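Local coordinates for protein CCMAN5 (Cellulosimicrobium cellulans, PDB 2XSG) that probably hydrolyses alpha-mannosidic linkages as a calcium-dependent exo-mannosidase of glycoside hydrolase family 92, at residues P576-N588 against I614-T626. Numbering follows the deposited sequence.
Sequences PDDGKAMLHSNAN and IYTKETWNRYIAT. With CA (calcium ion), chain C.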
loop_
_atom_site.group_PDB
_atom_site.type_symbol
_atom_site.label_atom_id
_atom_site.label_comp_id
_atom_site.label_asym_id
_atom_site.label_seq_id
_atom_site.Cartn_x
_atom_site.Cartn_y
_atom_site.Cartn_z
ATOM N N PRO A 576 -0.635 32.518 -3.278
ATOM C CA PRO A 576 0.359 31.496 -2.884
ATOM C C PRO A 576 0.638 31.400 -1.370
ATOM O O PRO A 576 1.175 30.387 -0.909
ATOM C CB PRO A 576 1.634 31.934 -3.635
ATOM C CG PRO A 576 1.469 33.394 -3.830
ATOM C CD PRO A 576 -0.011 33.571 -4.108
ATOM N N ASP A 577 0.272 32.444 -0.627
ATOM C CA ASP A 577 0.482 32.480 0.808
ATOM C C ASP A 577 -0.813 32.241 1.610
ATOM O O ASP A 577 -0.797 32.308 2.833
ATOM C CB ASP A 577 1.153 33.811 1.206
ATOM C CG ASP A 577 2.546 34.009 0.538
ATOM O OD1 ASP A 577 3.327 33.040 0.427
ATOM O OD2 ASP A 577 2.860 35.153 0.130
ATOM N N ASP A 578 -1.925 31.960 0.925
ATOM C CA ASP A 578 -3.190 31.641 1.598
ATOM C C ASP A 578 -3.429 30.130 1.595
ATOM O O ASP A 578 -3.839 29.556 0.575
ATOM C CB ASP A 578 -4.375 32.375 0.931
ATOM C CG ASP A 578 -5.718 32.167 1.667
ATOM O OD1 ASP A 578 -5.842 31.289 2.562
ATOM O OD2 ASP A 578 -6.680 32.895 1.339
ATOM N N GLY A 579 -3.168 29.498 2.742
ATOM C CA GLY A 579 -3.477 28.091 2.946
ATOM C C GLY A 579 -4.882 27.643 2.559
ATOM O O GLY A 579 -5.080 26.500 2.151
ATOM N N LYS A 580 -5.859 28.533 2.703
ATOM C CA LYS A 580 -7.262 28.199 2.430
ATOM C C LYS A 580 -7.575 28.115 0.920
ATOM O O LYS A 580 -8.583 27.516 0.525
ATOM C CB LYS A 580 -8.180 29.205 3.145
ATOM C CG LYS A 580 -9.672 28.863 3.173
ATOM C CD LYS A 580 -10.081 27.907 4.325
ATOM C CE LYS A 580 -11.604 27.643 4.291
ATOM N NZ LYS A 580 -12.062 26.366 4.972
ATOM N N ALA A 581 -6.712 28.688 0.080
ATOM C CA ALA A 581 -6.913 28.634 -1.375
ATOM C C ALA A 581 -6.389 27.339 -2.021
ATOM O O ALA A 581 -6.445 27.179 -3.241
ATOM C CB ALA A 581 -6.286 29.871 -2.052
ATOM N N MET A 582 -5.873 26.430 -1.195
ATOM C CA MET A 582 -5.377 25.147 -1.662
ATOM C C MET A 582 -6.529 24.138 -1.751
ATOM O O MET A 582 -6.988 23.622 -0.726
ATOM C CB MET A 582 -4.272 24.635 -0.719
ATOM C CG MET A 582 -3.693 23.249 -1.076
ATOM S SD MET A 582 -3.025 23.101 -2.746
ATOM C CE MET A 582 -1.771 24.391 -2.824
ATOM N N LEU A 583 -6.986 23.849 -2.968
ATOM C CA LEU A 583 -8.176 22.987 -3.159
ATOM C C LEU A 583 -7.783 21.532 -3.372
ATOM O O LEU A 583 -8.602 20.617 -3.185
ATOM C CB LEU A 583 -9.029 23.486 -4.337
ATOM C CG LEU A 583 -9.467 24.951 -4.248
ATOM C CD1 LEU A 583 -10.444 25.279 -5.354
ATOM C CD2 LEU A 583 -10.062 25.277 -2.867
ATOM N N HIS A 584 -6.522 21.330 -3.751
ATOM C CA HIS A 584 -5.944 19.999 -3.862
ATOM C C HIS A 584 -5.682 19.420 -2.471
ATOM O O HIS A 584 -5.324 20.160 -1.545
ATOM C CB HIS A 584 -4.626 20.086 -4.631
ATOM C CG HIS A 584 -3.865 18.800 -4.674
ATOM N ND1 HIS A 584 -2.611 18.654 -4.115
ATOM C CD2 HIS A 584 -4.171 17.608 -5.230
ATOM C CE1 HIS A 584 -2.188 17.417 -4.309
ATOM N NE2 HIS A 584 -3.115 16.764 -4.984
ATOM N N SER A 585 -5.847 18.104 -2.324
ATOM C CA SER A 585 -5.424 17.428 -1.097
ATOM C C SER A 585 -4.214 16.550 -1.352
ATOM O O SER A 585 -4.198 15.766 -2.315
ATOM C CB SER A 585 -6.549 16.602 -0.482
ATOM O OG SER A 585 -6.110 15.991 0.731
ATOM N N ASN A 586 -3.209 16.669 -0.482
ATOM C CA ASN A 586 -2.047 15.762 -0.495
ATOM C C ASN A 586 -2.215 14.518 0.392
ATOM O O ASN A 586 -1.421 13.582 0.315
ATOM C CB ASN A 586 -0.774 16.505 -0.066
ATOM C CG ASN A 586 -0.508 17.737 -0.908
ATOM O OD1 ASN A 586 -0.481 18.872 -0.398
ATOM N ND2 ASN A 586 -0.351 17.534 -2.190
ATOM N N ALA A 587 -3.258 14.504 1.216
ATOM C CA ALA A 587 -3.369 13.535 2.306
ATOM C C ALA A 587 -4.118 12.272 1.899
ATOM O O ALA A 587 -4.082 11.269 2.619
ATOM C CB ALA A 587 -4.034 14.188 3.532
ATOM N N ASN A 588 -4.790 12.332 0.752
ATOM C CA ASN A 588 -5.569 11.214 0.217
ATOM C C ASN A 588 -5.311 10.998 -1.276
ATOM O O ASN A 588 -4.734 11.868 -1.958
ATOM C CB ASN A 588 -7.058 11.467 0.435
ATOM C CG ASN A 588 -7.848 10.200 0.571
ATOM O OD1 ASN A 588 -7.320 9.168 0.980
ATOM N ND2 ASN A 588 -9.128 10.262 0.224
ATOM N N ILE A 614 5.475 19.314 -3.490
ATOM C CA ILE A 614 4.682 18.387 -2.674
ATOM C C ILE A 614 5.572 17.296 -2.093
ATOM O O ILE A 614 5.435 16.928 -0.928
ATOM C CB ILE A 614 3.501 17.766 -3.483
ATOM C CG1 ILE A 614 2.479 18.850 -3.858
ATOM C CG2 ILE A 614 2.747 16.661 -2.653
ATOM C CD1 ILE A 614 1.531 18.458 -5.008
ATOM N N TYR A 615 6.487 16.780 -2.898
ATOM C CA TYR A 615 7.237 15.582 -2.484
ATOM C C TYR A 615 8.562 15.872 -1.775
ATOM O O TYR A 615 9.070 15.010 -1.068
ATOM C CB TYR A 615 7.458 14.635 -3.662
ATOM C CG TYR A 615 6.178 14.028 -4.155
ATOM C CD1 TYR A 615 5.656 12.892 -3.544
ATOM C CD2 TYR A 615 5.480 14.601 -5.221
ATOM C CE1 TYR A 615 4.472 12.327 -3.971
ATOM C CE2 TYR A 615 4.288 14.045 -5.669
ATOM C CZ TYR A 615 3.787 12.896 -5.038
ATOM O OH TYR A 615 2.609 12.333 -5.474
ATOM N N THR A 616 9.117 17.073 -1.953
ATOM C CA THR A 616 10.447 17.337 -1.388
ATOM C C THR A 616 10.579 18.648 -0.616
ATOM O O THR A 616 11.649 18.919 -0.086
ATOM C CB THR A 616 11.572 17.288 -2.434
ATOM O OG1 THR A 616 11.560 18.486 -3.216
ATOM C CG2 THR A 616 11.430 16.089 -3.346
ATOM N N LYS A 617 9.505 19.433 -0.550
ATOM C CA LYS A 617 9.515 20.745 0.103
ATOM C C LYS A 617 8.294 20.901 1.029
ATOM O O LYS A 617 7.522 19.960 1.208
ATOM C CB LYS A 617 9.517 21.856 -0.958
ATOM C CG LYS A 617 10.704 21.814 -1.925
ATOM C CD LYS A 617 10.572 22.900 -2.989
ATOM C CE LYS A 617 11.771 22.942 -3.912
ATOM N NZ LYS A 617 13.015 23.393 -3.228
ATOM N N GLU A 618 8.151 22.078 1.628
ATOM C CA GLU A 618 6.973 22.423 2.404
ATOM C C GLU A 618 5.910 22.931 1.458
ATOM O O GLU A 618 6.218 23.694 0.546
ATOM C CB GLU A 618 7.279 23.541 3.386
ATOM C CG GLU A 618 8.225 23.188 4.509
ATOM C CD GLU A 618 8.053 24.132 5.683
ATOM O OE1 GLU A 618 7.612 25.281 5.455
ATOM O OE2 GLU A 618 8.314 23.718 6.832
ATOM N N THR A 619 4.668 22.507 1.667
ATOM C CA THR A 619 3.526 23.051 0.932
ATOM C C THR A 619 2.403 23.447 1.879
ATOM O O THR A 619 2.374 23.005 3.033
ATOM C CB THR A 619 2.916 22.026 -0.055
ATOM O OG1 THR A 619 2.751 20.762 0.611
ATOM C CG2 THR A 619 3.801 21.863 -1.288
ATOM N N TRP A 620 1.471 24.257 1.372
ATOM C CA TRP A 620 0.212 24.528 2.065
ATOM C C TRP A 620 -0.699 23.313 2.028
ATOM O O TRP A 620 -0.927 22.723 0.972
ATOM C CB TRP A 620 -0.507 25.718 1.439
ATOM C CG TRP A 620 0.057 27.021 1.894
ATOM C CD1 TRP A 620 0.724 27.945 1.125
ATOM C CD2 TRP A 620 0.032 27.541 3.227
ATOM N NE1 TRP A 620 1.086 29.015 1.901
ATOM C CE2 TRP A 620 0.686 28.795 3.195
ATOM C CE3 TRP A 620 -0.500 27.084 4.441
ATOM C CZ2 TRP A 620 0.825 29.598 4.337
ATOM C CZ3 TRP A 620 -0.354 27.880 5.580
ATOM C CH2 TRP A 620 0.306 29.122 5.518
ATOM N N ASN A 621 -1.197 22.938 3.201
ATOM C CA ASN A 621 -2.121 21.819 3.327
ATOM C C ASN A 621 -3.405 22.232 4.004
ATOM O O ASN A 621 -3.405 22.598 5.182
ATOM C CB ASN A 621 -1.463 20.654 4.058
ATOM C CG ASN A 621 -0.467 19.937 3.181
ATOM O OD1 ASN A 621 -0.825 19.003 2.466
ATOM N ND2 ASN A 621 0.775 20.419 3.171
ATOM N N ARG A 622 -4.486 22.212 3.222
ATOM C CA ARG A 622 -5.816 22.547 3.708
ATOM C C ARG A 622 -6.570 21.311 4.195
ATOM O O ARG A 622 -7.318 21.373 5.180
ATOM C CB ARG A 622 -6.632 23.278 2.622
ATOM C CG ARG A 622 -8.100 23.522 3.018
ATOM C CD ARG A 622 -8.876 24.378 2.019
ATOM N NE ARG A 622 -10.301 24.440 2.382
ATOM C CZ ARG A 622 -11.250 25.066 1.683
ATOM N NH1 ARG A 622 -10.965 25.744 0.579
ATOM N NH2 ARG A 622 -12.501 25.029 2.114
ATOM N N TYR A 623 -6.368 20.184 3.521
ATOM C CA TYR A 623 -7.175 19.001 3.800
ATOM C C TYR A 623 -6.436 17.835 4.470
ATOM O O TYR A 623 -5.288 17.541 4.152
ATOM C CB TYR A 623 -7.839 18.513 2.513
ATOM C CG TYR A 623 -8.785 19.521 1.867
ATOM C CD1 TYR A 623 -8.347 20.355 0.840
ATOM C CD2 TYR A 623 -10.116 19.605 2.253
ATOM C CE1 TYR A 623 -9.209 21.261 0.225
ATOM C CE2 TYR A 623 -10.983 20.523 1.657
ATOM C CZ TYR A 623 -10.521 21.340 0.642
ATOM O OH TYR A 623 -11.369 22.241 0.033
ATOM N N ILE A 624 -7.133 17.186 5.406
ATOM C CA ILE A 624 -6.727 15.878 5.959
ATOM C C ILE A 624 -7.543 14.805 5.243
ATOM O O ILE A 624 -8.306 15.129 4.339
ATOM C CB ILE A 624 -6.889 15.805 7.523
ATOM C CG1 ILE A 624 -8.255 16.345 7.976
ATOM C CG2 ILE A 624 -5.742 16.575 8.214
ATOM C CD1 ILE A 624 -8.566 16.128 9.460
ATOM N N ALA A 625 -7.367 13.539 5.609
ATOM C CA ALA A 625 -7.960 12.435 4.861
ATOM C C ALA A 625 -9.286 11.964 5.437
ATOM O O ALA A 625 -9.916 11.073 4.884
ATOM C CB ALA A 625 -6.979 11.275 4.736
ATOM N N THR A 626 -9.699 12.568 6.550
ATOM C CA THR A 626 -10.924 12.185 7.244
ATOM C C THR A 626 -11.487 13.425 7.956
ATOM O O THR A 626 -10.855 14.481 7.949
ATOM C CB THR A 626 -10.694 10.994 8.218
ATOM O OG1 THR A 626 -11.955 10.484 8.641
ATOM C CG2 THR A 626 -9.858 11.427 9.462
HETATM CA CA CA C . -6.327 7.237 1.927
HETATM O O HOH W 1 -11.299 21.145 -2.760
HETATM O O HOH W 2 -4.729 20.401 0.974
HETATM O O HOH W 3 -8.003 14.344 1.703
HETATM O O HOH W 4 -3.454 17.976 1.985
HETATM O O HOH W 5 -4.315 8.457 2.605
#
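Gly579 lies against one face of the Trp620 indole, its N 3.8 Å above the plane over the centre of the ring. At the indole edge Pro576 O comes to 3.1 Å from NE1. An alanine in place of Trp620 would remove NE1 from beside Pro576 O and would probably open a gap next to Gly579. Two residues along the strand, Arg622 reaches out fully extended, with CG anti to the backbone N (chi1 174°), which carries NH1 to Lys580 O for a weak, bent hydrogen bond of 3.0 Å. Lys580 CE lies over one guanidinium face and Tyr623 OH, hydrogen-bonded to Ala527 O, over the other; Glu638 forms salt bridges with both cations and so probably offsets their like charge. Within the catalytic domain, the contact lays the loop between helices 560-570 and 604-616 along edge strand 618-623 of a three-stranded antiparallel sheet. One water links Asn586 N, Asn621 OD1 and Tyr623 O; another joins Ser585 OG to Ile624 O. Ser585 OG also closes an ST turn onto Ala587 N. Beyond it, Ala587 CB packs 4.3 Å from Ala625 CB. Asn588 OD1 binds calcium at 2.4 Å alongside Glu589 and Asp662, while its ND2 is hydrogen-bonded to Gln536 O.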